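Side-chain contacts in lipolytic protein G-D-S-L family (Veillonella parvula DSM 2008, PDB 4RW0), which probably hydrolyses ester bonds in lipids or other acylated substrates, as a member of the GDSL-like lipase/acylhydrolase family of SGNH hydrolases: residues Asp144-Thr147 with Thr148-Ala152; Val127-Gln130 with Leu131-Tyr134; Glu56-Ala59 with Val60-Val63; Ala31-Glu34 with Asn35-Phe38. All blocks are in the same frame, centred on the assembly; numbering follows the deposited sequence. Where two conformers were deposited one is given.

Contact 1. Residues Asp144-Thr147 with Thr148-Ala152; sequences DFYT and TLFEA
Tyr146 and Phe150, one helical turn apart, send their side chains out alongside each other in the same direction. The ring planes are nearly parallel, at 14°, yet displaced along each other, with centroids 6.0 Å apart, so this is no real stack. The closest touch between the side chains is from Tyr146 CE1 to Phe150 CB, at 4.0 Å. In both residues CG sits anti to the backbone N (chi1 179° and 178°), which gives the two rings their common heading. Thr147 and Glu151 repeat the pattern on the next face, where the methyl Thr147 CG2 lies 3.4 Å from Glu151 OE2. Behind these pairs, Phe150 N donates to Tyr146 O (2.9 Å) and Glu151 N to Thr147 O (3.0 Å). The Tyr146 hydroxyl is hydrogen-bonded to Asp121, on helix 120-138, and Val124 and Arg125 of that helix also touch the Tyr146 side chain. At the start of the turn, Thr147 N makes the capping bond to Asp144 OD1, at 3.1 Å, approaching from above the carboxylate plane. Through this bond Asp144 serves as the N-cap of helix 145-154, which follows edge strand 141-143 in this alpha/beta fold.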
loop_
_atom_site.group_PDB
_atom_site.type_symbol
_atom_site.label_atom_id
_atom_site.label_comp_id
_atom_site.label_asym_id
_atom_site.label_seq_id
_atom_site.Cartn_x
_atom_site.Cartn_y
_atom_site.Cartn_z
ATOM N N ASP A 144 0.535 8.676 0.722
ATOM C CA ASP A 144 1.804 8.871 -0.013
ATOM C C ASP A 144 2.959 8.387 0.816
ATOM O O ASP A 144 3.723 9.208 1.392
ATOM C CB ASP A 144 2.017 10.359 -0.404
ATOM C CG ASP A 144 3.261 10.580 -1.277
ATOM O OD1 ASP A 144 3.985 9.645 -1.691
ATOM O OD2 ASP A 144 3.558 11.747 -1.569
ATOM N N PHE A 145 3.140 7.060 0.885
ATOM C CA PHE A 145 4.270 6.528 1.624
ATOM C C PHE A 145 5.591 6.887 0.993
ATOM O O PHE A 145 6.629 6.997 1.678
ATOM C CB PHE A 145 4.164 5.021 1.730
ATOM C CG PHE A 145 2.972 4.515 2.515
ATOM C CD1 PHE A 145 2.898 4.664 3.909
ATOM C CD2 PHE A 145 1.949 3.807 1.875
ATOM C CE1 PHE A 145 1.854 4.133 4.625
ATOM C CE2 PHE A 145 0.901 3.277 2.597
ATOM C CZ PHE A 145 0.842 3.440 3.987
ATOM N N TYR A 146 5.590 7.001 -0.338
ATOM C CA TYR A 146 6.805 7.224 -1.073
ATOM C C TYR A 146 7.531 8.481 -0.507
ATOM O O TYR A 146 8.727 8.424 -0.197
ATOM C CB TYR A 146 6.535 7.485 -2.590
ATOM C CG TYR A 146 7.811 7.741 -3.382
ATOM C CD1 TYR A 146 8.405 8.996 -3.433
ATOM C CD2 TYR A 146 8.435 6.721 -4.053
ATOM C CE1 TYR A 146 9.606 9.209 -4.101
ATOM C CE2 TYR A 146 9.615 6.921 -4.701
ATOM C CZ TYR A 146 10.195 8.180 -4.743
ATOM O OH TYR A 146 11.410 8.273 -5.425
ATOM N N THR A 147 6.780 9.555 -0.352
ATOM C CA THR A 147 7.348 10.836 0.073
ATOM C C THR A 147 7.855 10.788 1.511
ATOM O O THR A 147 8.938 11.279 1.840
ATOM C CB THR A 147 6.345 11.951 -0.120
ATOM O OG1 THR A 147 6.018 12.016 -1.498
ATOM C CG2 THR A 147 6.972 13.332 0.249
ATOM N N THR A 148 7.106 10.115 2.363
ATOM C CA THR A 148 7.500 9.923 3.740
ATOM C C THR A 148 8.855 9.315 3.927
ATOM O O THR A 148 9.682 9.842 4.665
ATOM C CB THR A 148 6.408 9.059 4.470
ATOM O OG1 THR A 148 5.158 9.706 4.376
ATOM C CG2 THR A 148 6.738 8.910 5.881
ATOM N N LEU A 149 9.136 8.209 3.277
ATOM C CA LEU A 149 10.417 7.604 3.412
ATOM C C LEU A 149 11.520 8.283 2.583
ATOM O O LEU A 149 12.704 8.236 2.986
ATOM C CB LEU A 149 10.360 6.128 3.076
ATOM C CG LEU A 149 9.471 5.323 4.098
ATOM C CD1 LEU A 149 9.824 3.855 4.083
ATOM C CD2 LEU A 149 9.619 5.780 5.558
ATOM N N PHE A 150 11.154 8.845 1.422
ATOM C CA PHE A 150 12.157 9.521 0.589
ATOM C C PHE A 150 12.777 10.684 1.366
ATOM O O PHE A 150 13.986 10.812 1.438
ATOM C CB PHE A 150 11.518 10.058 -0.713
ATOM C CG PHE A 150 12.514 10.818 -1.576
ATOM C CD1 PHE A 150 13.438 10.150 -2.333
ATOM C CD2 PHE A 150 12.562 12.218 -1.555
ATOM C CE1 PHE A 150 14.381 10.860 -3.105
ATOM C CE2 PHE A 150 13.521 12.936 -2.298
ATOM C CZ PHE A 150 14.400 12.253 -3.088
ATOM N N GLU A 151 11.932 11.486 1.960
ATOM C CA GLU A 151 12.389 12.665 2.764
ATOM C C GLU A 151 13.176 12.276 3.989
ATOM O O GLU A 151 14.226 12.862 4.303
ATOM C CB GLU A 151 11.206 13.537 3.134
ATOM C CG GLU A 151 10.656 14.225 1.894
ATOM C CD GLU A 151 9.472 15.140 2.142
ATOM O OE1 GLU A 151 8.905 15.175 3.259
ATOM O OE2 GLU A 151 9.080 15.828 1.171
ATOM N N ALA A 152 12.739 11.221 4.652
ATOM C CA ALA A 152 13.417 10.787 5.839
ATOM C C ALA A 152 14.763 10.250 5.492
ATOM O O ALA A 152 15.813 10.537 6.167
ATOM C CB ALA A 152 12.585 9.697 6.537
#

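Contact 2. Residues Val127-Gln130 with Leu131-Tyr134; sequences VNEQ and LKAY
Glu129 and Lys132, three residues apart on helix 120-138, form a salt bridge in which Glu129 OE1 lies 3.3 Å from Lys132 NZ. The carboxylate reaches it because the glutamate chain folds back at chi2 (-48°), and Glu129 OE1 is also 3.2 Å from Lys132 CE, the methylene before the amine. The inner part of the lysine is apolar and rests on the backbone, with Lys132 CG 3.4 Å from Asn128 O. Asn128 O also accepts from Lys132 N, at 3.0 Å. The other three residues of 131-134 likewise donate to the carbonyl four residues back, those of Val127, Glu129 and Gln130, so four consecutive amides are satisfied within the helix. Asn128 is buried, and its ND2 is taken up outside the helix by the carbonyl of Glu110. Gln130 NE2 turns back to Glu126 O, but that bond is weak. On the buried side, Val127 and Leu131 lie side by side and Val127 CG1 meets Leu131 CD1 at 3.9 Å. Val127 also touches Ser85 and Val88 of helix 85-100, and Leu131 touches Leu109. The chemistry therefore divides round the helix of this beta-alpha-beta unit: an ion pair on the more exposed side, its glutamate open to solvent, which would probably weaken it, and aliphatic packing inward, with the buried Asn128 amide anchored to a main-chain carbonyl.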
loop_
_atom_site.group_PDB
_atom_site.type_symbol
_atom_site.label_atom_id
_atom_site.label_comp_id
_atom_site.label_asym_id
_atom_site.label_seq_id
_atom_site.Cartn_x
_atom_site.Cartn_y
_atom_site.Cartn_z
ATOM N N VAL A 127 4.378 5.584 -11.995
ATOM C CA VAL A 127 3.155 4.921 -11.501
ATOM C C VAL A 127 2.505 5.813 -10.493
ATOM O O VAL A 127 1.307 6.075 -10.582
ATOM C CB VAL A 127 3.470 3.515 -10.882
ATOM C CG1 VAL A 127 2.302 2.940 -10.129
ATOM C CG2 VAL A 127 3.918 2.570 -11.951
ATOM N N ASN A 128 3.277 6.336 -9.526
ATOM C CA ASN A 128 2.639 7.055 -8.449
ATOM C C ASN A 128 2.008 8.368 -8.909
ATOM O O ASN A 128 0.954 8.759 -8.411
ATOM C CB ASN A 128 3.591 7.313 -7.264
ATOM C CG ASN A 128 3.913 6.075 -6.462
ATOM O OD1 ASN A 128 3.230 5.068 -6.560
ATOM N ND2 ASN A 128 4.996 6.148 -5.676
ATOM N N GLU A 129 2.644 9.074 -9.834
ATOM C CA GLU A 129 1.988 10.274 -10.439
ATOM C C GLU A 129 0.655 9.974 -11.105
ATOM O O GLU A 129 -0.339 10.687 -10.907
ATOM C CB GLU A 129 2.921 10.980 -11.484
ATOM C CG GLU A 129 4.081 11.723 -10.831
ATOM C CD GLU A 129 3.656 12.628 -9.648
ATOM O OE1 GLU A 129 4.161 12.368 -8.507
ATOM O OE2 GLU A 129 2.797 13.561 -9.833
ATOM N N GLN A 130 0.595 8.883 -11.834
ATOM C CA GLN A 130 -0.667 8.508 -12.468
ATOM C C GLN A 130 -1.714 8.089 -11.474
ATOM O O GLN A 130 -2.902 8.353 -11.663
ATOM C CB GLN A 130 -0.433 7.441 -13.507
ATOM C CG GLN A 130 0.414 7.900 -14.688
ATOM C CD GLN A 130 0.745 6.776 -15.643
ATOM O OE1 GLN A 130 -0.091 6.329 -16.413
ATOM N NE2 GLN A 130 1.970 6.305 -15.589
ATOM N N LEU A 131 -1.298 7.464 -10.364
ATOM C CA LEU A 131 -2.260 7.080 -9.339
ATOM C C LEU A 131 -2.830 8.306 -8.677
ATOM O O LEU A 131 -4.028 8.387 -8.364
ATOM C CB LEU A 131 -1.581 6.169 -8.255
ATOM C CG LEU A 131 -1.264 4.736 -8.678
ATOM C CD1 LEU A 131 -0.455 3.995 -7.580
ATOM C CD2 LEU A 131 -2.588 3.996 -8.968
ATOM N N LYS A 132 -1.974 9.272 -8.373
ATOM C CA LYS A 132 -2.499 10.493 -7.741
ATOM C C LYS A 132 -3.532 11.173 -8.668
ATOM O O LYS A 132 -4.535 11.690 -8.193
ATOM C CB LYS A 132 -1.419 11.520 -7.430
ATOM C CG LYS A 132 -0.423 11.089 -6.416
ATOM C CD LYS A 132 0.535 12.214 -6.098
ATOM C CE LYS A 132 1.957 11.779 -6.262
ATOM N NZ LYS A 132 2.845 12.717 -5.531
ATOM N N ALA A 133 -3.273 11.138 -9.953
ATOM C CA ALA A 133 -4.192 11.765 -10.945
ATOM C C ALA A 133 -5.509 11.010 -11.004
ATOM O O ALA A 133 -6.586 11.606 -10.932
ATOM C CB ALA A 133 -3.537 11.807 -12.298
ATOM N N TYR A 134 -5.434 9.688 -11.037
ATOM C CA TYR A 134 -6.654 8.858 -10.985
ATOM C C TYR A 134 -7.466 9.108 -9.711
ATOM O O TYR A 134 -8.688 9.198 -9.750
ATOM C CB TYR A 134 -6.253 7.356 -11.164
ATOM C CG TYR A 134 -7.410 6.380 -11.196
ATOM C CD1 TYR A 134 -7.983 5.915 -10.033
ATOM C CD2 TYR A 134 -7.943 5.960 -12.402
ATOM C CE1 TYR A 134 -9.055 5.044 -10.066
ATOM C CE2 TYR A 134 -9.039 5.130 -12.453
ATOM C CZ TYR A 134 -9.584 4.647 -11.296
ATOM O OH TYR A 134 -10.645 3.792 -11.381
#

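Contact 3. Residues Glu56-Ala59 with Val60-Val63; sequences ENWA and VTAV
Trp58, Thr61 and Ala62 meet where helix 48-59 runs out into the loop leading to strand 69-73, and a type I beta turn from Ala59 to Ala62 makes the exit. Its backbone bonds show the helical spacing shortening. Val60 N still donates to Glu56 O, four residues back, but the next two amides reach back only three: Thr61 N to Trp58 O at 2.9 Å, and Ala62 N to Ala59 O at 3.1 Å, the bond that closes the turn.

A side-chain hydrogen bond reinforces this change. Thr61 OG1 donates to Trp58 O at 2.7 Å, so a single carbonyl is gripped by both the amide and the hydroxyl of one residue. The two arrive differently: the amide stands well above the carbonyl plane, the hydroxyl only 16° from it. The threonine hydroxyl can fold back in this way because OG1 lies between its own backbone N and carbonyl carbon (chi1 66°).

Water joins the two ends of the turn, donating to Ala59 O at 2.7 Å and to Ala62 O at 2.8 Å.

The aromatic contact involves Trp58. Tyr41 meets its ring edge-to-face, and Arg68 and Lys102 also touch the indole, which is buried although the turn itself lies at the surface. From the end of the turn, the methyl of Ala62 reaches back over one face of the Trp58 six-membered ring in a CH-pi contact, Ala62 CB standing 4.0 Å from the centroid. It is offset toward the rim, where Ala62 CB comes within 3.6 Å of Trp58 CZ2.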
loop_
_atom_site.group_PDB
_atom_site.type_symbol
_atom_site.label_atom_id
_atom_site.label_comp_id
_atom_site.label_asym_id
_atom_site.label_seq_id
_atom_site.Cartn_x
_atom_site.Cartn_y
_atom_site.Cartn_z
ATOM N N GLU A 56 -10.085 -11.028 -5.484
ATOM C CA GLU A 56 -11.247 -11.832 -6.006
ATOM C C GLU A 56 -11.565 -12.912 -5.040
ATOM O O GLU A 56 -12.741 -13.179 -4.767
ATOM C CB GLU A 56 -10.927 -12.493 -7.353
ATOM C CG GLU A 56 -10.667 -11.547 -8.529
ATOM C CD GLU A 56 -10.043 -12.246 -9.784
ATOM O OE1 GLU A 56 -9.503 -13.377 -9.632
ATOM O OE2 GLU A 56 -10.017 -11.625 -10.903
ATOM N N ASN A 57 -10.544 -13.577 -4.483
ATOM C CA ASN A 57 -10.862 -14.740 -3.593
ATOM C C ASN A 57 -11.528 -14.267 -2.318
ATOM O O ASN A 57 -12.428 -14.910 -1.777
ATOM C CB ASN A 57 -9.592 -15.550 -3.248
ATOM C CG ASN A 57 -8.936 -16.170 -4.482
ATOM O OD1 ASN A 57 -9.590 -16.411 -5.509
ATOM N ND2 ASN A 57 -7.631 -16.361 -4.416
ATOM N N TRP A 58 -11.162 -13.080 -1.862
ATOM C CA TRP A 58 -11.886 -12.511 -0.722
ATOM C C TRP A 58 -13.276 -12.027 -1.131
ATOM O O TRP A 58 -14.274 -12.234 -0.427
ATOM C CB TRP A 58 -11.062 -11.331 -0.093
ATOM C CG TRP A 58 -11.892 -10.411 0.763
ATOM C CD1 TRP A 58 -12.273 -10.655 2.011
ATOM C CD2 TRP A 58 -12.475 -9.173 0.386
ATOM N NE1 TRP A 58 -13.079 -9.649 2.464
ATOM C CE2 TRP A 58 -13.174 -8.697 1.483
ATOM C CE3 TRP A 58 -12.453 -8.412 -0.767
ATOM C CZ2 TRP A 58 -13.913 -7.542 1.460
ATOM C CZ3 TRP A 58 -13.137 -7.163 -0.777
ATOM C CH2 TRP A 58 -13.901 -6.779 0.293
ATOM N N ALA A 59 -13.351 -11.286 -2.233
ATOM C CA ALA A 59 -14.615 -10.645 -2.617
ATOM C C ALA A 59 -15.781 -11.610 -2.760
ATOM O O ALA A 59 -16.884 -11.303 -2.346
ATOM C CB ALA A 59 -14.418 -9.877 -3.929
ATOM N N VAL A 60 -15.514 -12.785 -3.278
ATOM C CA VAL A 60 -16.582 -13.795 -3.425
ATOM C C VAL A 60 -17.115 -14.312 -2.146
ATOM O O VAL A 60 -18.165 -14.895 -2.173
ATOM C CB VAL A 60 -16.165 -15.015 -4.277
ATOM C CG1 VAL A 60 -15.987 -14.542 -5.685
ATOM C CG2 VAL A 60 -14.932 -15.768 -3.724
ATOM N N THR A 61 -16.410 -14.081 -1.016
ATOM C CA THR A 61 -16.900 -14.430 0.305
ATOM C C THR A 61 -17.353 -13.290 1.143
ATOM O O THR A 61 -17.793 -13.495 2.262
ATOM C CB THR A 61 -15.782 -15.061 1.190
ATOM O OG1 THR A 61 -14.721 -14.097 1.488
ATOM C CG2 THR A 61 -15.128 -16.145 0.448
ATOM N N ALA A 62 -17.176 -12.067 0.670
ATOM C CA ALA A 62 -17.379 -10.886 1.534
ATOM C C ALA A 62 -18.812 -10.542 1.813
ATOM O O ALA A 62 -19.603 -10.528 0.911
ATOM C CB ALA A 62 -16.707 -9.674 0.920
ATOM N N VAL A 63 -19.140 -10.268 3.054
ATOM C CA VAL A 63 -20.465 -9.745 3.409
ATOM C C VAL A 63 -20.609 -8.292 2.948
ATOM O O VAL A 63 -19.612 -7.573 2.765
ATOM C CB VAL A 63 -20.713 -9.832 4.898
ATOM C CG1 VAL A 63 -20.540 -11.263 5.383
ATOM C CG2 VAL A 63 -19.760 -8.904 5.656
HETATM O O HOH W 1 -19.471 -11.832 -1.617
#

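Contact 4. Residues Ala31-Glu34 with Asn35-Phe38; sequences ASIE and NVNF. With NA (sodium ion), chain D.
Ile33 and Val36 meet both through a shared metal ion and through their side chains, in the surface loop that carries the chain from helix 25-32 into strand 36-40. Their carbonyl oxygens converge on a sodium ion, Ile33 O and Val36 O each binding it at 2.3 Å. The two oxygens are only 3.3 Å apart, a closeness of like dipoles that the cation presumably pays for. Asp30 O supplies a further ligand from the helix, so the ion ties the helix end, the loop and the start of the strand together through main-chain atoms. The same aspartate accepts a hydrogen bond from Phe38 N through its carboxylate. This is the return of a beta-alpha-beta crossover: strand 36-40 lies at the edge of the parallel sheet beside strand 4-10, and Asn35 and Asn37 make backbone hydrogen bonds to Met4. Ile33 and Val36 point the same way, with Ile33 CG2 3.5 Å from Val36 CG2. The other branch of the isoleucine heads elsewhere, since CG1 stands anti to the carbonyl carbon (chi1 -57°), and its end, Ile33 CD1, approaches the edge of the Phe38 ring, 4.4 Å from Phe38 CZ. Phe182 of helix 168-182 meets Phe38 edge-to-face and also touches Ile33.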
loop_
_atom_site.group_PDB
_atom_site.type_symbol
_atom_site.label_atom_id
_atom_site.label_comp_id
_atom_site.label_asym_id
_atom_site.label_seq_id
_atom_site.Cartn_x
_atom_site.Cartn_y
_atom_site.Cartn_z
ATOM N N ALA A 31 -3.295 -1.086 16.335
ATOM C CA ALA A 31 -3.077 -0.893 17.768
ATOM C C ALA A 31 -3.328 0.552 18.120
ATOM O O ALA A 31 -3.564 0.872 19.299
ATOM C CB ALA A 31 -1.659 -1.307 18.173
ATOM N N SER A 32 -3.308 1.450 17.150
ATOM C CA SER A 32 -3.517 2.859 17.464
ATOM C C SER A 32 -4.936 3.332 17.388
ATOM O O SER A 32 -5.222 4.402 17.885
ATOM C CB SER A 32 -2.722 3.759 16.515
ATOM O OG SER A 32 -1.363 3.348 16.522
ATOM N N ILE A 33 -5.838 2.614 16.736
ATOM C CA ILE A 33 -7.236 3.062 16.600
ATOM C C ILE A 33 -8.159 2.002 17.188
ATOM O O ILE A 33 -8.162 0.833 16.778
ATOM C CB ILE A 33 -7.654 3.280 15.164
ATOM C CG1 ILE A 33 -6.748 4.276 14.503
ATOM C CG2 ILE A 33 -9.038 3.904 15.114
ATOM C CD1 ILE A 33 -6.982 4.432 13.011
ATOM N N GLU A 34 -8.960 2.413 18.164
ATOM C CA GLU A 34 -9.731 1.444 18.926
ATOM C C GLU A 34 -10.870 0.859 18.115
ATOM O O GLU A 34 -10.976 -0.361 18.045
ATOM C CB GLU A 34 -10.295 2.029 20.234
ATOM C CG GLU A 34 -10.115 1.069 21.427
ATOM C CD GLU A 34 -8.700 1.148 22.037
ATOM O OE1 GLU A 34 -8.392 2.158 22.720
ATOM O OE2 GLU A 34 -7.885 0.209 21.852
ATOM N N ASN A 35 -11.670 1.679 17.453
ATOM C CA ASN A 35 -12.819 1.059 16.789
ATOM C C ASN A 35 -12.657 0.862 15.267
ATOM O O ASN A 35 -13.621 0.947 14.527
ATOM C CB ASN A 35 -14.084 1.822 17.126
ATOM C CG ASN A 35 -15.192 0.877 17.641
ATOM O OD1 ASN A 35 -16.344 0.923 17.183
ATOM N ND2 ASN A 35 -14.831 -0.011 18.586
ATOM N N VAL A 36 -11.409 0.681 14.810
ATOM C CA VAL A 36 -11.109 0.301 13.428
ATOM C C VAL A 36 -10.259 -0.981 13.528
ATOM O O VAL A 36 -9.230 -1.017 14.309
ATOM C CB VAL A 36 -10.413 1.412 12.679
ATOM C CG1 VAL A 36 -10.079 0.976 11.275
ATOM C CG2 VAL A 36 -11.263 2.679 12.665
ATOM N N ASN A 37 -10.769 -2.061 12.869
ATOM C CA ASN A 37 -10.073 -3.346 12.815
ATOM C C ASN A 37 -9.501 -3.603 11.458
ATOM O O ASN A 37 -10.209 -3.513 10.446
ATOM C CB ASN A 37 -11.010 -4.497 13.215
ATOM C CG ASN A 37 -11.552 -4.338 14.659
ATOM O OD1 ASN A 37 -12.741 -4.528 14.901
ATOM N ND2 ASN A 37 -10.699 -3.935 15.590
ATOM N N PHE A 38 -8.207 -3.868 11.416
ATOM C CA PHE A 38 -7.455 -4.035 10.161
ATOM C C PHE A 38 -7.231 -5.553 10.001
ATOM O O PHE A 38 -6.784 -6.235 10.939
ATOM C CB PHE A 38 -6.102 -3.330 10.177
ATOM C CG PHE A 38 -6.185 -1.812 10.221
ATOM C CD1 PHE A 38 -6.504 -1.172 11.412
ATOM C CD2 PHE A 38 -5.976 -1.063 9.105
ATOM C CE1 PHE A 38 -6.568 0.204 11.481
ATOM C CE2 PHE A 38 -6.057 0.306 9.158
ATOM C CZ PHE A 38 -6.327 0.943 10.349
HETATM NA NA NA D . -8.028 -1.424 16.266
#

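In the fold
From the N terminus the order is contact 4, contact 3, contact 2, contact 1. Each is local and closes before the next opens, so none nests in or crosses another. Contact 4 closes the sodium-bound loop between helix 25-32 and edge strand 36-40; contact 3 closes the turn after helix 48-59, the nearest atoms of contacts 3 and 4 being about 10 Å apart. Contact 2 lies within helix 120-138, and contact 1 begins helix 145-154 just beyond strand 141-143, the other edge of the sheet. These last two touch, Tyr146 CB lying 3.7 Å from Asn128 ND2. Contacts 1 and 3 lie on opposite sides of the chain's centre, as do contacts 2 and 4.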